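Local coordinates for protein basic helix-loop-helix, putative, expressed (PDB 5LW0) that binds ADP-ribose through its macrodomain and probably links ADP-ribosylation to the repair of DNA interstrand crosslinks, at residues 34-43 against 121-129; 163-173 against 185-193. One frame throughout, in Å; residues are numbered along the deposited sequence.

Contact 1 (34-43 against 121-129). With AR6 ([(2R,3S,4R,5R)-5-(6-aminopurin-9-yl)-3,4-dihydroxy-oxolan-2-yl]methyl [hydroxy-[[(2R,3S,4R,5S)-3,4,5-trihydroxyoxolan-2-yl]methoxy]phosphoryl] hydrogen phosphate), chain C.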
loop_
_atom_site.group_PDB
_atom_site.type_symbol
_atom_site.label_atom_id
_atom_site.label_comp_id
_atom_site.label_asym_id
_atom_site.label_seq_id
_atom_site.Cartn_x
_atom_site.Cartn_y
_atom_site.Cartn_z
ATOM N N SER A 34 2.844 13.808 9.161
ATOM C CA SER A 34 3.599 12.710 8.536
ATOM C C SER A 34 3.420 11.419 9.282
ATOM O O SER A 34 3.366 10.362 8.685
ATOM C CB SER A 34 5.094 13.041 8.455
ATOM O OG SER A 34 5.691 12.951 9.720
ATOM N N SER A 35 3.208 11.517 10.593
ATOM C CA SER A 35 3.003 10.335 11.419
ATOM C C SER A 35 1.614 9.751 11.226
ATOM O O SER A 35 1.362 8.618 11.643
ATOM C CB SER A 35 3.266 10.642 12.922
ATOM O OG SER A 35 2.170 11.293 13.502
ATOM N N ARG A 36 0.705 10.528 10.601
ATOM C CA ARG A 36 -0.629 10.097 10.389
ATOM C C ARG A 36 -0.971 9.987 8.901
ATOM O O ARG A 36 -2.094 10.028 8.540
ATOM C CB ARG A 36 -1.606 11.079 11.078
ATOM C CG ARG A 36 -1.510 11.042 12.614
ATOM C CD ARG A 36 -2.360 12.086 13.299
ATOM N NE ARG A 36 -1.903 13.452 13.061
ATOM C CZ ARG A 36 -2.492 14.351 12.286
ATOM N NH1 ARG A 36 -3.589 14.066 11.606
ATOM N NH2 ARG A 36 -1.949 15.568 12.163
ATOM N N THR A 37 0.064 9.744 8.089
ATOM C CA THR A 37 -0.067 9.600 6.685
ATOM C C THR A 37 0.455 8.234 6.245
ATOM O O THR A 37 1.555 7.831 6.611
ATOM C CB THR A 37 0.717 10.683 5.896
ATOM O OG1 THR A 37 0.308 12.008 6.283
ATOM C CG2 THR A 37 0.460 10.533 4.384
ATOM N N LEU A 38 -0.375 7.556 5.462
ATOM C CA LEU A 38 -0.019 6.301 4.818
ATOM C C LEU A 38 0.088 6.514 3.318
ATOM O O LEU A 38 -0.851 7.017 2.719
ATOM C CB LEU A 38 -1.154 5.248 5.038
ATOM C CG LEU A 38 -1.004 3.951 4.242
ATOM C CD1 LEU A 38 0.184 3.163 4.742
ATOM C CD2 LEU A 38 -2.283 3.132 4.355
ATOM N N ALA A 39 1.211 6.171 2.749
ATOM C CA ALA A 39 1.339 6.082 1.278
ATOM C C ALA A 39 1.214 4.620 0.902
ATOM O O ALA A 39 1.893 3.741 1.497
ATOM C CB ALA A 39 2.654 6.637 0.817
ATOM N N PHE A 40 0.454 4.345 -0.112
ATOM C CA PHE A 40 0.287 3.002 -0.575
ATOM C C PHE A 40 0.264 2.956 -2.082
ATOM O O PHE A 40 -0.266 3.872 -2.750
ATOM C CB PHE A 40 -1.003 2.338 0.002
ATOM C CG PHE A 40 -2.249 2.990 -0.407
ATOM C CD1 PHE A 40 -2.668 4.126 0.220
ATOM C CD2 PHE A 40 -3.095 2.404 -1.394
ATOM C CE1 PHE A 40 -3.881 4.733 -0.142
ATOM C CE2 PHE A 40 -4.308 2.977 -1.747
ATOM C CZ PHE A 40 -4.718 4.138 -1.103
ATOM N N PRO A 41 0.751 1.844 -2.662
ATOM C CA PRO A 41 0.612 1.622 -4.084
ATOM C C PRO A 41 -0.666 0.848 -4.402
ATOM O O PRO A 41 -1.317 0.308 -3.483
ATOM C CB PRO A 41 1.804 0.732 -4.369
ATOM C CG PRO A 41 1.857 -0.142 -3.181
ATOM C CD PRO A 41 1.390 0.714 -2.003
ATOM N N SER A 42 -0.985 0.733 -5.689
ATOM C CA SER A 42 -2.144 -0.012 -6.109
ATOM C C SER A 42 -1.859 -1.512 -6.004
ATOM O O SER A 42 -1.120 -2.083 -6.795
ATOM C CB SER A 42 -2.503 0.354 -7.500
ATOM O OG SER A 42 -3.597 -0.420 -7.993
ATOM N N ILE A 43 -2.426 -2.130 -5.024
ATOM C CA ILE A 43 -2.218 -3.557 -4.808
ATOM C C ILE A 43 -2.820 -4.418 -5.891
ATOM O O ILE A 43 -3.922 -4.144 -6.360
ATOM C CB ILE A 43 -2.903 -3.970 -3.458
ATOM C CG1 ILE A 43 -2.390 -3.119 -2.281
ATOM C CG2 ILE A 43 -2.728 -5.458 -3.180
ATOM C CD1 ILE A 43 -0.878 -3.139 -2.076
ATOM N N ARG A 121 6.534 14.112 3.200
ATOM C CA ARG A 121 6.907 13.050 4.185
ATOM C C ARG A 121 5.723 12.245 4.608
ATOM O O ARG A 121 4.630 12.783 4.968
ATOM C CB ARG A 121 7.766 13.478 5.422
ATOM C CG ARG A 121 8.310 12.254 6.313
ATOM C CD ARG A 121 8.951 12.740 7.673
ATOM N NE ARG A 121 9.062 11.614 8.650
ATOM C CZ ARG A 121 9.867 11.570 9.725
ATOM N NH1 ARG A 121 10.685 12.599 9.987
ATOM N NH2 ARG A 121 9.908 10.430 10.528
ATOM N N CYS A 122 5.933 10.970 4.470
ATOM C CA CYS A 122 4.929 9.919 4.858
ATOM C C CYS A 122 5.666 8.904 5.680
ATOM O O CYS A 122 6.513 8.181 5.176
ATOM C CB CYS A 122 4.194 9.175 3.659
ATOM S SG CYS A 122 3.498 10.268 2.381
ATOM N N ASN A 123 5.236 8.736 6.935
ATOM C CA ASN A 123 5.982 7.840 7.877
ATOM C C ASN A 123 5.634 6.365 7.693
ATOM O O ASN A 123 6.385 5.488 8.097
ATOM C CB ASN A 123 5.727 8.206 9.332
ATOM C CG ASN A 123 6.393 9.495 9.757
ATOM O OD1 ASN A 123 6.790 10.303 8.956
ATOM N ND2 ASN A 123 6.419 9.709 11.060
ATOM N N VAL A 124 4.447 6.060 7.157
ATOM C CA VAL A 124 4.062 4.681 6.993
ATOM C C VAL A 124 3.882 4.422 5.516
ATOM O O VAL A 124 3.186 5.163 4.832
ATOM C CB VAL A 124 2.761 4.345 7.748
ATOM C CG1 VAL A 124 2.444 2.861 7.629
ATOM C CG2 VAL A 124 2.851 4.786 9.203
ATOM N N ILE A 125 4.498 3.344 5.005
ATOM C CA ILE A 125 4.244 2.963 3.618
ATOM C C ILE A 125 3.781 1.522 3.519
ATOM O O ILE A 125 4.097 0.687 4.368
ATOM C CB ILE A 125 5.456 3.201 2.707
ATOM C CG1 ILE A 125 6.570 2.295 3.064
ATOM C CG2 ILE A 125 5.909 4.677 2.733
ATOM C CD1 ILE A 125 7.749 2.392 2.094
ATOM N N ALA A 126 2.937 1.252 2.526
ATOM C CA ALA A 126 2.491 -0.130 2.244
ATOM C C ALA A 126 3.306 -0.772 1.154
ATOM O O ALA A 126 3.748 -0.095 0.209
ATOM C CB ALA A 126 1.050 -0.105 1.837
ATOM N N ASN A 127 3.465 -2.076 1.257
ATOM C CA ASN A 127 4.157 -2.882 0.285
ATOM C C ASN A 127 3.236 -3.918 -0.328
ATOM O O ASN A 127 2.437 -4.523 0.362
ATOM C CB ASN A 127 5.305 -3.543 0.976
ATOM C CG ASN A 127 6.074 -4.457 0.054
ATOM O OD1 ASN A 127 6.245 -4.143 -1.126
ATOM N ND2 ASN A 127 6.562 -5.580 0.594
ATOM N N ALA A 128 3.295 -4.109 -1.655
ATOM C CA ALA A 128 2.591 -5.161 -2.283
ATOM C C ALA A 128 3.482 -6.404 -2.244
ATOM O O ALA A 128 4.330 -6.615 -3.088
ATOM C CB ALA A 128 2.198 -4.781 -3.699
ATOM N N ALA A 129 3.235 -7.203 -1.240
ATOM C CA ALA A 129 4.141 -8.279 -0.868
ATOM C C ALA A 129 3.850 -9.518 -1.633
ATOM O O ALA A 129 2.826 -9.653 -2.307
ATOM C CB ALA A 129 3.994 -8.530 0.652
HETATM N N1 AR6 C . 6.882 3.393 -6.118
HETATM C C2 AR6 C . 5.548 3.500 -6.293
HETATM N N3 AR6 C . 4.819 2.634 -6.970
HETATM C C4 AR6 C . 5.403 1.540 -7.550
HETATM C C5 AR6 C . 6.807 1.310 -7.400
HETATM C C6 AR6 C . 7.561 2.310 -6.627
HETATM N N6 AR6 C . 8.850 2.204 -6.408
HETATM N N7 AR6 C . 7.107 0.111 -8.092
HETATM C C8 AR6 C . 5.930 -0.358 -8.566
HETATM N N9 AR6 C . 4.891 0.492 -8.237
HETATM P PA AR6 C . 3.403 -4.668 -7.997
HETATM P PB AR6 C . 1.233 -6.593 -7.319
HETATM C "C1'" AR6 C . 3.471 0.317 -8.453
HETATM O O1A AR6 C . 3.637 -5.485 -9.285
HETATM O O1B AR6 C . 0.568 -6.468 -8.668
HETATM C C1D AR6 C . 5.912 -8.198 -6.211
HETATM O O1D AR6 C . 7.228 -8.197 -6.720
HETATM C "C2'" AR6 C . 3.022 -0.340 -9.752
HETATM O "O2'" AR6 C . 3.116 0.552 -10.905
HETATM O O2A AR6 C . 4.559 -4.260 -7.165
HETATM O O2B AR6 C . 0.396 -6.643 -6.075
HETATM C C2D AR6 C . 5.800 -9.269 -5.084
HETATM O O2D AR6 C . 7.035 -10.088 -4.995
HETATM C "C3'" AR6 C . 1.629 -0.785 -9.379
HETATM O "O3'" AR6 C . 0.652 0.276 -9.563
HETATM O O3A AR6 C . 2.337 -5.442 -7.039
HETATM C C3D AR6 C . 4.594 -10.092 -5.443
HETATM O O3D AR6 C . 5.111 -11.369 -5.917
HETATM C "C4'" AR6 C . 1.747 -1.128 -7.882
HETATM O "O4'" AR6 C . 2.983 -0.613 -7.444
HETATM C C4D AR6 C . 3.894 -9.317 -6.585
HETATM O O4D AR6 C . 4.877 -8.464 -7.217
HETATM C "C5'" AR6 C . 1.701 -2.607 -7.589
HETATM O "O5'" AR6 C . 2.550 -3.353 -8.482
HETATM C C5D AR6 C . 2.773 -8.383 -6.140
HETATM O O5D AR6 C . 2.134 -7.934 -7.357
#
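The carboxamide of Asn123 lies against Ser34 and Ser35: ND2 sits 3.5 Å from Ser35 CA, and OD1 comes within 3.0 Å of Ser34 OG. That hydroxyl proton has a rival acceptor in Asp32, leaving its direction unsettled. Asn123 OD1 also accepts a short 2.6 Å bond from Arg121 NE, with donor and acceptor each tilted out of the other's plane. The Arg121 guanidinium meets Ser34 OG obliquely, while its methylenes run beside Ser34 CB. With CG beside its own backbone N (chi1 -72°), Asn123 holds its amide near Ser34 while its backbone N-H bonds Ser34 O from above the carbonyl plane.

Beyond this knot, strands 37-40 and 124-128 run parallel, their axes at 25°. Val124 O receives Ala39 N, and Ala39 O receives Ala126 N at 2.9 Å; the bond from Val124 N to Thr37 O is weak. Leu38 CD1 lies 3.7 Å from Val124 CG1 on the face packed by helix 208-230, whereas Ala39 CB and Thr37 CG2 meet Cys122 SG on the other.

Pro41 ends the ladder: its CD, 3.3 Å from Ala126 O, stands where an N-H could have bonded. Ala126 O is left buried without a partner, and Ala128 N is likewise buried and unpartnered. Ala128 CB approaches ADP-ribose O3A at 3.4 Å. The chemistry thus changes from a polar cluster ahead of the strands to small apolar groups, Pro41 and Ala128, against the ligand.

Contact 2 (163-173 against 185-193)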
loop_
_atom_site.group_PDB
_atom_site.type_symbol
_atom_site.label_atom_id
_atom_site.label_comp_id
_atom_site.label_asym_id
_atom_site.label_seq_id
_atom_site.Cartn_x
_atom_site.Cartn_y
_atom_site.Cartn_z
ATOM N N LEU A 163 1.817 -14.444 4.658
ATOM C CA LEU A 163 0.481 -13.805 4.508
ATOM C C LEU A 163 -0.402 -14.662 3.665
ATOM O O LEU A 163 0.081 -15.352 2.702
ATOM C CB LEU A 163 0.612 -12.431 3.791
ATOM C CG LEU A 163 1.172 -11.312 4.639
ATOM C CD1 LEU A 163 1.268 -10.010 3.837
ATOM C CD2 LEU A 163 0.344 -11.109 5.910
ATOM N N ARG A 164 -1.681 -14.615 3.931
ATOM C CA ARG A 164 -2.662 -15.158 3.034
ATOM C C ARG A 164 -3.333 -14.018 2.308
ATOM O O ARG A 164 -3.323 -12.864 2.801
ATOM C CB ARG A 164 -3.656 -16.049 3.778
ATOM C CG ARG A 164 -2.962 -17.281 4.433
ATOM C CD ARG A 164 -3.928 -18.173 5.192
ATOM N NE ARG A 164 -3.249 -19.259 5.897
ATOM C CZ ARG A 164 -3.772 -19.947 6.919
ATOM N NH1 ARG A 164 -4.969 -19.626 7.428
ATOM N NH2 ARG A 164 -3.072 -20.923 7.468
ATOM N N PRO A 165 -3.877 -14.296 1.102
ATOM C CA PRO A 165 -4.446 -13.167 0.312
ATOM C C PRO A 165 -5.546 -12.458 1.072
ATOM O O PRO A 165 -6.385 -13.086 1.700
ATOM C CB PRO A 165 -4.957 -13.859 -0.983
ATOM C CG PRO A 165 -4.069 -15.079 -1.101
ATOM C CD PRO A 165 -3.998 -15.570 0.351
ATOM N N GLY A 166 -5.499 -11.116 1.049
ATOM C CA GLY A 166 -6.496 -10.337 1.713
ATOM C C GLY A 166 -6.107 -9.885 3.089
ATOM O O GLY A 166 -6.950 -9.495 3.853
ATOM N N SER A 167 -4.851 -10.046 3.437
ATOM C CA SER A 167 -4.370 -9.717 4.785
ATOM C C SER A 167 -3.078 -8.922 4.726
ATOM O O SER A 167 -2.452 -8.729 3.640
ATOM C CB SER A 167 -4.194 -10.969 5.616
ATOM O OG SER A 167 -3.146 -11.752 5.131
ATOM N N SER A 168 -2.688 -8.383 5.865
ATOM C CA SER A 168 -1.529 -7.516 5.908
ATOM C C SER A 168 -0.871 -7.655 7.270
ATOM O O SER A 168 -1.478 -8.213 8.202
ATOM C CB SER A 168 -1.904 -6.078 5.627
ATOM O OG SER A 168 -2.732 -5.579 6.632
ATOM N N VAL A 169 0.374 -7.193 7.382
ATOM C CA VAL A 169 1.098 -7.173 8.655
ATOM C C VAL A 169 1.982 -5.936 8.744
ATOM O O VAL A 169 2.644 -5.592 7.811
ATOM C CB VAL A 169 1.934 -8.469 8.872
ATOM C CG1 VAL A 169 2.953 -8.659 7.819
ATOM C CG2 VAL A 169 2.581 -8.470 10.262
ATOM N N ALA A 170 1.895 -5.248 9.888
ATOM C CA ALA A 170 2.633 -4.043 10.148
ATOM C C ALA A 170 3.924 -4.379 10.752
ATOM O O ALA A 170 3.994 -5.153 11.724
ATOM C CB ALA A 170 1.861 -3.124 11.084
ATOM N N VAL A 171 4.973 -3.783 10.204
ATOM C CA VAL A 171 6.345 -4.055 10.699
ATOM C C VAL A 171 6.999 -2.746 11.039
ATOM O O VAL A 171 7.148 -1.881 10.168
ATOM C CB VAL A 171 7.159 -4.775 9.619
ATOM C CG1 VAL A 171 8.598 -5.038 10.105
ATOM C CG2 VAL A 171 6.475 -6.095 9.213
ATOM N N PRO A 172 7.510 -2.599 12.283
ATOM C CA PRO A 172 8.268 -1.383 12.557
ATOM C C PRO A 172 9.627 -1.432 11.917
ATOM O O PRO A 172 10.269 -2.476 11.921
ATOM C CB PRO A 172 8.414 -1.362 14.088
ATOM C CG PRO A 172 7.664 -2.504 14.589
ATOM C CD PRO A 172 7.341 -3.434 13.463
ATOM N N LEU A 173 10.017 -0.335 11.278
ATOM C CA LEU A 173 11.268 -0.279 10.521
ATOM C C LEU A 173 12.369 0.307 11.432
ATOM O O LEU A 173 12.230 1.430 11.877
ATOM C CB LEU A 173 11.109 0.632 9.292
ATOM C CG LEU A 173 12.332 0.736 8.401
ATOM C CD1 LEU A 173 12.729 -0.586 7.786
ATOM C CD2 LEU A 173 12.169 1.774 7.315
ATOM N N VAL A 185 10.540 7.035 7.169
ATOM C CA VAL A 185 9.608 5.889 7.256
ATOM C C VAL A 185 9.879 5.170 8.604
ATOM O O VAL A 185 11.043 4.781 8.929
ATOM C CB VAL A 185 9.782 4.944 6.111
ATOM C CG1 VAL A 185 8.950 3.678 6.287
ATOM C CG2 VAL A 185 9.467 5.602 4.778
ATOM N N THR A 186 8.808 4.960 9.362
ATOM C CA THR A 186 8.870 4.299 10.667
ATOM C C THR A 186 8.208 2.890 10.656
ATOM O O THR A 186 8.471 2.080 11.535
ATOM C CB THR A 186 8.180 5.135 11.748
ATOM O OG1 THR A 186 6.791 5.299 11.422
ATOM C CG2 THR A 186 8.839 6.472 11.948
ATOM N N HIS A 187 7.364 2.615 9.643
ATOM C CA HIS A 187 6.660 1.344 9.549
ATOM C C HIS A 187 6.385 1.021 8.120
ATOM O O HIS A 187 6.123 1.917 7.315
ATOM C CB HIS A 187 5.271 1.419 10.274
ATOM C CG HIS A 187 5.353 1.623 11.748
ATOM N ND1 HIS A 187 5.554 2.860 12.318
ATOM C CD2 HIS A 187 5.184 0.764 12.773
ATOM C CE1 HIS A 187 5.587 2.740 13.621
ATOM N NE2 HIS A 187 5.301 1.493 13.927
ATOM N N ILE A 188 6.452 -0.261 7.820
ATOM C CA ILE A 188 6.039 -0.784 6.535
ATOM C C ILE A 188 4.925 -1.783 6.783
ATOM O O ILE A 188 5.042 -2.619 7.651
ATOM C CB ILE A 188 7.238 -1.466 5.833
ATOM C CG1 ILE A 188 8.271 -0.339 5.445
ATOM C CG2 ILE A 188 6.774 -2.282 4.644
ATOM C CD1 ILE A 188 9.557 -0.853 4.992
ATOM N N ILE A 189 3.864 -1.687 6.027
ATOM C CA ILE A 189 2.801 -2.647 6.122
ATOM C C ILE A 189 2.805 -3.488 4.872
ATOM O O ILE A 189 2.445 -3.002 3.805
ATOM C CB ILE A 189 1.397 -1.953 6.326
ATOM C CG1 ILE A 189 1.434 -1.003 7.511
ATOM C CG2 ILE A 189 0.343 -3.030 6.457
ATOM C CD1 ILE A 189 0.168 -0.162 7.687
ATOM N N HIS A 190 3.179 -4.780 5.011
ATOM C CA HIS A 190 3.133 -5.708 3.918
ATOM C C HIS A 190 1.674 -6.117 3.702
ATOM O O HIS A 190 1.035 -6.566 4.633
ATOM C CB HIS A 190 3.919 -6.952 4.246
ATOM C CG HIS A 190 5.371 -6.711 4.525
ATOM N ND1 HIS A 190 6.248 -6.253 3.568
ATOM C CD2 HIS A 190 6.109 -6.962 5.618
ATOM C CE1 HIS A 190 7.476 -6.226 4.073
ATOM N NE2 HIS A 190 7.415 -6.624 5.326
ATOM N N VAL A 191 1.212 -6.094 2.454
ATOM C CA VAL A 191 -0.160 -6.442 2.088
ATOM C C VAL A 191 -0.117 -7.486 0.982
ATOM O O VAL A 191 0.689 -7.327 0.029
ATOM C CB VAL A 191 -0.878 -5.229 1.501
ATOM C CG1 VAL A 191 -2.313 -5.599 1.284
ATOM C CG2 VAL A 191 -0.747 -4.031 2.405
ATOM N N LEU A 192 -0.913 -8.525 1.078
ATOM C CA LEU A 192 -0.979 -9.532 -0.008
ATOM C C LEU A 192 -2.335 -9.387 -0.682
ATOM O O LEU A 192 -3.386 -9.696 -0.086
ATOM C CB LEU A 192 -0.801 -10.940 0.517
ATOM C CG LEU A 192 -0.796 -12.018 -0.601
ATOM C CD1 LEU A 192 0.346 -11.807 -1.548
ATOM C CD2 LEU A 192 -0.755 -13.387 0.028
ATOM N N GLY A 193 -2.330 -8.972 -1.947
ATOM C CA GLY A 193 -3.557 -8.880 -2.663
ATOM C C GLY A 193 -3.894 -10.182 -3.399
ATOM O O GLY A 193 -3.070 -11.054 -3.430
#
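Leu192 pushes its CD2 methyl into a hollow of the 163-166 backbone, 3.4 Å from both Leu163 O and Pro165 N, with the Pro165 ring running beside it in the same direction. Leu192 CG is anti to its backbone N (chi1 -177°), which carries the branch out to that bend, while Leu163 sends CD1 back to within 3.5 Å of His190 O. The bend is a type II turn from Arg164 to Ser167. At the phi of 96° and psi of 11° found at Gly166, a beta carbon would collide with the carbonyl oxygen of Pro165, so glycine suits the place; its N-H bonds Leu192 O at 2.8 Å.

From here strands 167-172 and 187-192 pair antiparallel, at 163°, the former being the edge strand of the mixed six-stranded macrodomain sheet. In this ladder Val169-His190 and Val171-Ile188 are hydrogen-bonded pairs, each joined by two backbone bonds.

On the face toward helix 150-159, the His190 imidazole is fitted among aliphatic branches: Val169 CG1 at its edge, Ile188 CG2 over one face, and Val171 CG2 coming obliquely to CD2 at 3.7 Å. Thr156 and Asn127 hold the two ring nitrogens. Past the strand ends on the Ile188 side, Leu173 CD2 settles obliquely on Val185 CG1, 3.9 Å away.

Across the sheet, Ile189 fits its CG2 against Ser168 CB at 3.9 Å and its CG1 against the small Ala170, beneath Leu222 and Phe226. Cutting Ile189 back to an alanine would strip off CG1 and CG2, and is likely to leave a gap beside Ser168 and Ala170 and Phe226 without one of its aliphatic neighbours.

Overall arrangement
Running from the N terminus, the chain lays down strand 37-40, passes through helix 52-69, strand 74-79, helix 85-96 and strand 104-108, and returns at 124-128; contact 1 closes this 77-residue excursion. After helices 139-148 and 150-159 come strand 167-172 and helix 178-183, and contact 2 closes the 11-residue link that holds this helix. The loops are in series, neither enclosing nor crossing the other. Adjacent strands 124-128 and 187-192 nevertheless unite them in one sheet: Asn123 O to Thr186 N and Ala129 N to Val191 O, each 2.8 Å, are probable hydrogen bonds. Ile43 CG2 also packs on Gly193 CA, joining both contacts near the ADP-ribose site.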